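Local atomic coordinates of putative cell surface protein (Streptococcus pyogenes, PDB entry 4OFQ), a protein that probably acts as a cell-surface adhesin of the antigen I/II family, of which this is the C-terminal beta-sandwich region. Residues Q45-Y50 with L147-N152; V193-F198 with V337-V342. All coordinates share one frame; numbering follows the deposited sequence.

Contact 1: residues Q45-Y50 with L147-N152; sequences QDFDQY and LDITYN
With CG anti to the backbone N (chi1 -180°) and the chain extended beyond it, Gln45 carries its amide alongside Ile149 to the edge of the Tyr151 ring, while Asp148, its CG beside its own backbone N (chi1 -63°), brings OD1 to the amide of Phe47. Tyr151 OH donates to Gln45 OE1 at 2.6 Å, from above the carbonyl plane rather than on a lone pair. Gln45 and Ile149 form an antiparallel hydrogen-bonded pair: Gln45 N to Ile149 O is 2.8 Å and Ile149 N to Gln45 O is 3.0 Å. Beyond this pair the bonding passes to side chains. Phe47 N gives Asp148 OD1 a 2.8 Å bond, nearly straight at 165°, and Asp48 N adds a weak one. Asp48 N also closes an Asx turn onto Asp46 OD1 at 3.2 Å. Two carboxylate oxygens, Asp46 OD1 and Asp148 OD1, stand 3.5 Å apart; a water donating to Asp46 OD1 and Asp148 OD2, together with the amides, probably eases their repulsion. Phe47 turns its CD2 edge to Leu147 O, and its CE2 lies 3.7 Å from Ile149 CG1. The contact thus closes the end of the pairing between strands 38-45 and 149-157, where Gln15 N binds Asp46 OD2, strand 80-87 packs against Ile149, and helix 135-143 meets Phe47 through Phe138 and Val143.

Contact 2: residues V193-F198 with V337-V342; sequences VHKDVF and VKSNKV
An isopeptide-bonded strand lies at the heart of this contact: Lys195, on edge strand 194-198 of the C-terminal beta-sandwich domain, is covalently joined through NZ to CG of Asn326, and residues 337-342, leading from strand 335-338 into strand 342-345, run alongside it. The end-to-end directions of the touching parts differ by 20°, yet no backbone-to-backbone hydrogen bond crosses between them. Instead the Asn340 side-chain amide bonds to both backbone polar groups of Lys195. Lys195 N donates to Asn340 OD1 at 2.9 Å, tilted from the carbonyl plane, and Asn340 ND2 donates to Lys195 O, also at 2.9 Å, in the carbonyl plane on a lone pair. Both bonds are nearly straight, at 166°. Asn340 CG sits between its own backbone N and carbonyl carbon (chi1 56°), which directs the amide across to the strand; ND2 makes a further bond to Lys341 O at 3.1 Å, helping to fix the amide's rotation. Next to it along the chain, Ser339 OG donates to Asn340 O and comes within 3.6 Å of Lys195 CB. Valines pack at both ends. Val193 CG2 lies 3.8 Å from Val337 CG1, and Val197 CG1 is 3.9 Å from Val342 CB, the side chains crossing at a slant in each pair. A water accepts from Val193 N and donates to Lys338 O, linking the two backbones at the Val193 end. The extended Lys195 chain, anti to its N at CG, leads inward past Val342 to Asp241, which hydrogen-bonds NZ. Strand 194-198 pairs with strand 216-222, whereas strands 335-338 and 342-345 pair with strand 323-332, so the contact joins the edges of the two sheets.

How the contacts relate
Contacts 1 and 2 lie on opposite sides of the chain's centre, their centres 51 Å apart and their nearest atoms about 27 Å apart. They hold different strands, 38-45 and 149-157 in one, 194-198, 335-338 and 342-345 in the other. Contact 1 belongs to the antigen I/II C2-terminal domain family and contact 2 to the cell surface antigen C-terminus family. Both are largely buried, yet each reaches the surface through a few residues: Asp48 in contact 1, His194 and Lys338 in contact 2. Contact 1 continues a pairing within one sheet and passes to carboxylate chemistry in the adjoining loop. Contact 2 joins strands of two different sheets, using a neutral amide and valine packing beside a covalent cross-link.

Contact 1: residues Q45-Y50 with L147-N152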
loop_
_atom_site.group_PDB
_atom_site.type_symbol
_atom_site.label_atom_id
_atom_site.label_comp_id
_atom_site.label_asym_id
_atom_site.label_seq_id
_atom_site.Cartn_x
_atom_site.Cartn_y
_atom_site.Cartn_z
ATOM N N GLN A 45 -10.439 -2.053 21.482
ATOM C CA GLN A 45 -11.470 -1.343 22.230
ATOM C C GLN A 45 -11.202 -1.681 23.693
ATOM O O GLN A 45 -11.369 -2.829 24.113
ATOM C CB GLN A 45 -12.854 -1.832 21.777
ATOM C CG GLN A 45 -14.088 -1.199 22.450
ATOM C CD GLN A 45 -15.377 -1.563 21.700
ATOM O OE1 GLN A 45 -15.420 -2.561 20.971
ATOM N NE2 GLN A 45 -16.426 -0.751 21.868
ATOM N N ASP A 46 -10.767 -0.678 24.458
ATOM C CA ASP A 46 -10.145 -0.885 25.762
ATOM C C ASP A 46 -11.160 -0.816 26.903
ATOM O O ASP A 46 -11.692 0.248 27.204
ATOM C CB ASP A 46 -9.065 0.191 25.952
ATOM C CG ASP A 46 -8.332 0.094 27.284
ATOM O OD1 ASP A 46 -8.479 -0.905 28.019
ATOM O OD2 ASP A 46 -7.572 1.039 27.582
ATOM N N PHE A 47 -11.398 -1.945 27.558
ATOM C CA PHE A 47 -12.375 -1.993 28.643
ATOM C C PHE A 47 -11.721 -2.300 29.976
ATOM O O PHE A 47 -12.392 -2.375 30.999
ATOM C CB PHE A 47 -13.443 -3.046 28.367
ATOM C CG PHE A 47 -14.398 -2.672 27.266
ATOM C CD1 PHE A 47 -14.732 -1.347 27.045
ATOM C CD2 PHE A 47 -14.964 -3.649 26.461
ATOM C CE1 PHE A 47 -15.622 -0.998 26.024
ATOM C CE2 PHE A 47 -15.855 -3.308 25.448
ATOM C CZ PHE A 47 -16.182 -1.985 25.230
ATOM N N ASP A 48 -10.407 -2.477 29.956
ATOM C CA ASP A 48 -9.666 -2.876 31.148
ATOM C C ASP A 48 -10.026 -2.086 32.419
ATOM O O ASP A 48 -10.228 -2.675 33.481
ATOM C CB ASP A 48 -8.163 -2.809 30.875
ATOM C CG ASP A 48 -7.349 -3.299 32.041
ATOM O OD1 ASP A 48 -7.345 -4.520 32.286
ATOM O OD2 ASP A 48 -6.721 -2.463 32.712
ATOM N N GLN A 49 -10.123 -0.764 32.302
ATOM C CA GLN A 49 -10.374 0.088 33.467
ATOM C C GLN A 49 -11.738 -0.172 34.115
ATOM O O GLN A 49 -11.934 0.101 35.300
ATOM C CB GLN A 49 -10.285 1.568 33.083
ATOM C CG GLN A 49 -8.881 2.126 33.045
ATOM C CD GLN A 49 -8.182 2.062 34.392
ATOM O OE1 GLN A 49 -8.559 2.756 35.337
ATOM N NE2 GLN A 49 -7.155 1.228 34.483
ATOM N N TYR A 50 -12.678 -0.687 33.329
ATOM C CA TYR A 50 -14.055 -0.865 33.793
ATOM C C TYR A 50 -14.269 -2.135 34.614
ATOM O O TYR A 50 -15.328 -2.306 35.215
ATOM C CB TYR A 50 -15.013 -0.869 32.603
ATOM C CG TYR A 50 -14.943 0.385 31.775
ATOM C CD1 TYR A 50 -15.014 1.634 32.376
ATOM C CD2 TYR A 50 -14.787 0.324 30.393
ATOM C CE1 TYR A 50 -14.943 2.796 31.622
ATOM C CE2 TYR A 50 -14.708 1.484 29.631
ATOM C CZ TYR A 50 -14.796 2.715 30.257
ATOM O OH TYR A 50 -14.729 3.866 29.512
ATOM N N LEU A 147 -13.020 -7.082 29.470
ATOM C CA LEU A 147 -12.614 -7.860 28.309
ATOM C C LEU A 147 -12.550 -6.990 27.058
ATOM O O LEU A 147 -13.587 -6.655 26.470
ATOM C CB LEU A 147 -13.578 -9.035 28.099
ATOM C CG LEU A 147 -13.675 -10.051 29.245
ATOM C CD1 LEU A 147 -14.820 -11.044 29.048
ATOM C CD2 LEU A 147 -12.356 -10.791 29.360
ATOM N N ASP A 148 -11.334 -6.632 26.653
ATOM C CA ASP A 148 -11.137 -5.811 25.460
ATOM C C ASP A 148 -11.711 -6.469 24.205
ATOM O O ASP A 148 -11.760 -7.690 24.092
ATOM C CB ASP A 148 -9.650 -5.541 25.204
ATOM C CG ASP A 148 -8.981 -4.743 26.312
ATOM O OD1 ASP A 148 -9.677 -4.096 27.134
ATOM O OD2 ASP A 148 -7.731 -4.764 26.345
ATOM N N ILE A 149 -12.121 -5.642 23.256
ATOM C CA ILE A 149 -12.548 -6.137 21.956
ATOM C C ILE A 149 -11.458 -5.817 20.944
ATOM O O ILE A 149 -10.931 -4.702 20.929
ATOM C CB ILE A 149 -13.881 -5.503 21.508
ATOM C CG1 ILE A 149 -14.903 -5.496 22.658
ATOM C CG2 ILE A 149 -14.434 -6.248 20.274
ATOM C CD1 ILE A 149 -15.241 -6.884 23.197
ATOM N N THR A 150 -11.115 -6.802 20.112
ATOM C CA THR A 150 -10.095 -6.627 19.081
ATOM C C THR A 150 -10.717 -6.710 17.687
ATOM O O THR A 150 -11.361 -7.710 17.341
ATOM C CB THR A 150 -8.975 -7.677 19.219
ATOM O OG1 THR A 150 -8.366 -7.549 20.513
ATOM C CG2 THR A 150 -7.910 -7.494 18.125
ATOM N N TYR A 151 -10.522 -5.654 16.904
ATOM C CA TYR A 151 -11.053 -5.577 15.549
ATOM C C TYR A 151 -9.909 -5.825 14.571
ATOM O O TYR A 151 -8.859 -5.193 14.660
ATOM C CB TYR A 151 -11.671 -4.194 15.279
ATOM C CG TYR A 151 -12.871 -3.814 16.138
ATOM C CD1 TYR A 151 -12.730 -3.569 17.500
ATOM C CD2 TYR A 151 -14.139 -3.667 15.576
ATOM C CE1 TYR A 151 -13.829 -3.213 18.294
ATOM C CE2 TYR A 151 -15.245 -3.296 16.356
ATOM C CZ TYR A 151 -15.085 -3.075 17.714
ATOM O OH TYR A 151 -16.173 -2.716 18.511
ATOM N N ASN A 152 -10.109 -6.750 13.640
ATOM C CA ASN A 152 -9.103 -7.005 12.616
ATOM C C ASN A 152 -9.716 -6.644 11.267
ATOM O O ASN A 152 -10.631 -7.320 10.804
ATOM C CB ASN A 152 -8.698 -8.473 12.660
ATOM C CG ASN A 152 -7.448 -8.751 11.871
ATOM O OD1 ASN A 152 -7.414 -8.561 10.658
ATOM N ND2 ASN A 152 -6.417 -9.239 12.552
HETATM O O HOH W 1 -6.480 -2.635 27.416
#

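Contact 2: residues V193-F198 with V337-V342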
loop_
_atom_site.group_PDB
_atom_site.type_symbol
_atom_site.label_atom_id
_atom_site.label_comp_id
_atom_site.label_asym_id
_atom_site.label_seq_id
_atom_site.Cartn_x
_atom_site.Cartn_y
_atom_site.Cartn_z
ATOM N N VAL A 193 8.371 5.696 -13.563
ATOM C CA VAL A 193 9.534 5.168 -14.276
ATOM C C VAL A 193 9.747 5.997 -15.534
ATOM O O VAL A 193 8.838 6.690 -15.985
ATOM C CB VAL A 193 9.382 3.667 -14.653
ATOM C CG1 VAL A 193 9.427 2.790 -13.382
ATOM C CG2 VAL A 193 8.100 3.438 -15.431
ATOM N N HIS A 194 10.947 5.932 -16.095
ATOM C CA HIS A 194 11.271 6.750 -17.254
ATOM C C HIS A 194 11.946 5.931 -18.341
ATOM O O HIS A 194 12.687 4.981 -18.063
ATOM C CB HIS A 194 12.154 7.934 -16.846
ATOM C CG HIS A 194 11.519 8.833 -15.832
ATOM N ND1 HIS A 194 11.634 8.623 -14.476
ATOM C CD2 HIS A 194 10.746 9.937 -15.978
ATOM C CE1 HIS A 194 10.966 9.561 -13.828
ATOM N NE2 HIS A 194 10.418 10.371 -14.717
ATOM N N LYS A 195 11.676 6.300 -19.585
ATOM C CA LYS A 195 12.323 5.659 -20.710
ATOM C C LYS A 195 13.101 6.703 -21.466
ATOM O O LYS A 195 12.612 7.809 -21.654
ATOM C CB LYS A 195 11.313 5.007 -21.648
ATOM C CG LYS A 195 11.988 4.367 -22.855
ATOM C CD LYS A 195 11.066 3.373 -23.573
ATOM C CE LYS A 195 11.816 2.659 -24.685
ATOM N NZ LYS A 195 11.007 1.558 -25.258
ATOM N N ASP A 196 14.324 6.380 -21.878
ATOM C CA ASP A 196 15.026 7.284 -22.774
ATOM C C ASP A 196 15.587 6.501 -23.938
ATOM O O ASP A 196 15.634 5.257 -23.911
ATOM C CB ASP A 196 16.115 8.081 -22.051
ATOM C CG ASP A 196 16.235 9.511 -22.582
ATOM O OD1 ASP A 196 15.890 9.771 -23.778
ATOM O OD2 ASP A 196 16.666 10.379 -21.793
ATOM N N VAL A 197 15.952 7.225 -24.988
ATOM C CA VAL A 197 16.550 6.606 -26.162
ATOM C C VAL A 197 17.863 7.330 -26.476
ATOM O O VAL A 197 17.919 8.563 -26.508
ATOM C CB VAL A 197 15.584 6.581 -27.378
ATOM C CG1 VAL A 197 15.123 7.989 -27.757
ATOM C CG2 VAL A 197 16.250 5.898 -28.561
ATOM N N PHE A 198 18.916 6.542 -26.672
ATOM C CA PHE A 198 20.262 7.057 -26.878
ATOM C C PHE A 198 20.910 6.493 -28.120
ATOM O O PHE A 198 20.522 5.431 -28.608
ATOM C CB PHE A 198 21.151 6.646 -25.706
ATOM C CG PHE A 198 20.697 7.159 -24.384
ATOM C CD1 PHE A 198 20.899 8.481 -24.034
ATOM C CD2 PHE A 198 20.097 6.315 -23.465
ATOM C CE1 PHE A 198 20.489 8.960 -22.802
ATOM C CE2 PHE A 198 19.698 6.790 -22.233
ATOM C CZ PHE A 198 19.893 8.118 -21.903
ATOM N N VAL A 337 3.658 0.366 -13.701
ATOM C CA VAL A 337 4.118 1.743 -13.760
ATOM C C VAL A 337 4.503 1.993 -15.210
ATOM O O VAL A 337 5.463 1.401 -15.719
ATOM C CB VAL A 337 5.337 1.982 -12.826
ATOM C CG1 VAL A 337 5.545 3.476 -12.584
ATOM C CG2 VAL A 337 5.123 1.266 -11.471
ATOM N N LYS A 338 3.736 2.840 -15.890
ATOM C CA LYS A 338 3.989 3.102 -17.303
ATOM C C LYS A 338 4.950 4.269 -17.500
ATOM O O LYS A 338 4.769 5.338 -16.915
ATOM C CB LYS A 338 2.677 3.363 -18.045
ATOM C CG LYS A 338 2.869 3.671 -19.520
ATOM C CD LYS A 338 1.542 3.989 -20.195
ATOM C CE LYS A 338 0.645 2.768 -20.233
ATOM N NZ LYS A 338 -0.648 3.065 -20.912
ATOM N N SER A 339 5.969 4.075 -18.337
ATOM C CA SER A 339 6.944 5.124 -18.587
ATOM C C SER A 339 6.382 6.167 -19.545
ATOM O O SER A 339 5.339 5.960 -20.183
ATOM C CB SER A 339 8.215 4.519 -19.214
ATOM O OG SER A 339 7.974 4.123 -20.566
ATOM N N ASN A 340 7.092 7.284 -19.670
ATOM C CA ASN A 340 6.874 8.188 -20.786
ATOM C C ASN A 340 7.143 7.437 -22.076
ATOM O O ASN A 340 7.784 6.377 -22.073
ATOM C CB ASN A 340 7.844 9.357 -20.710
ATOM C CG ASN A 340 9.294 8.894 -20.650
ATOM O OD1 ASN A 340 9.742 8.398 -19.619
ATOM N ND2 ASN A 340 10.024 9.048 -21.748
ATOM N N LYS A 341 6.655 7.988 -23.181
ATOM C CA LYS A 341 7.056 7.512 -24.498
ATOM C C LYS A 341 8.300 8.262 -24.963
ATOM O O LYS A 341 8.592 9.360 -24.479
ATOM C CB LYS A 341 5.937 7.725 -25.519
ATOM C CG LYS A 341 4.784 6.706 -25.425
ATOM C CD LYS A 341 4.716 5.834 -26.700
ATOM C CE LYS A 341 3.446 4.973 -26.738
ATOM N NZ LYS A 341 3.298 4.206 -28.024
ATOM N N VAL A 342 9.016 7.655 -25.909
ATOM C CA VAL A 342 10.028 8.339 -26.710
ATOM C C VAL A 342 9.768 8.029 -28.179
ATOM O O VAL A 342 9.083 7.066 -28.491
ATOM C CB VAL A 342 11.462 7.886 -26.357
ATOM C CG1 VAL A 342 11.797 8.261 -24.907
ATOM C CG2 VAL A 342 11.601 6.390 -26.565
HETATM O O HOH W 2 5.737 6.731 -14.719
#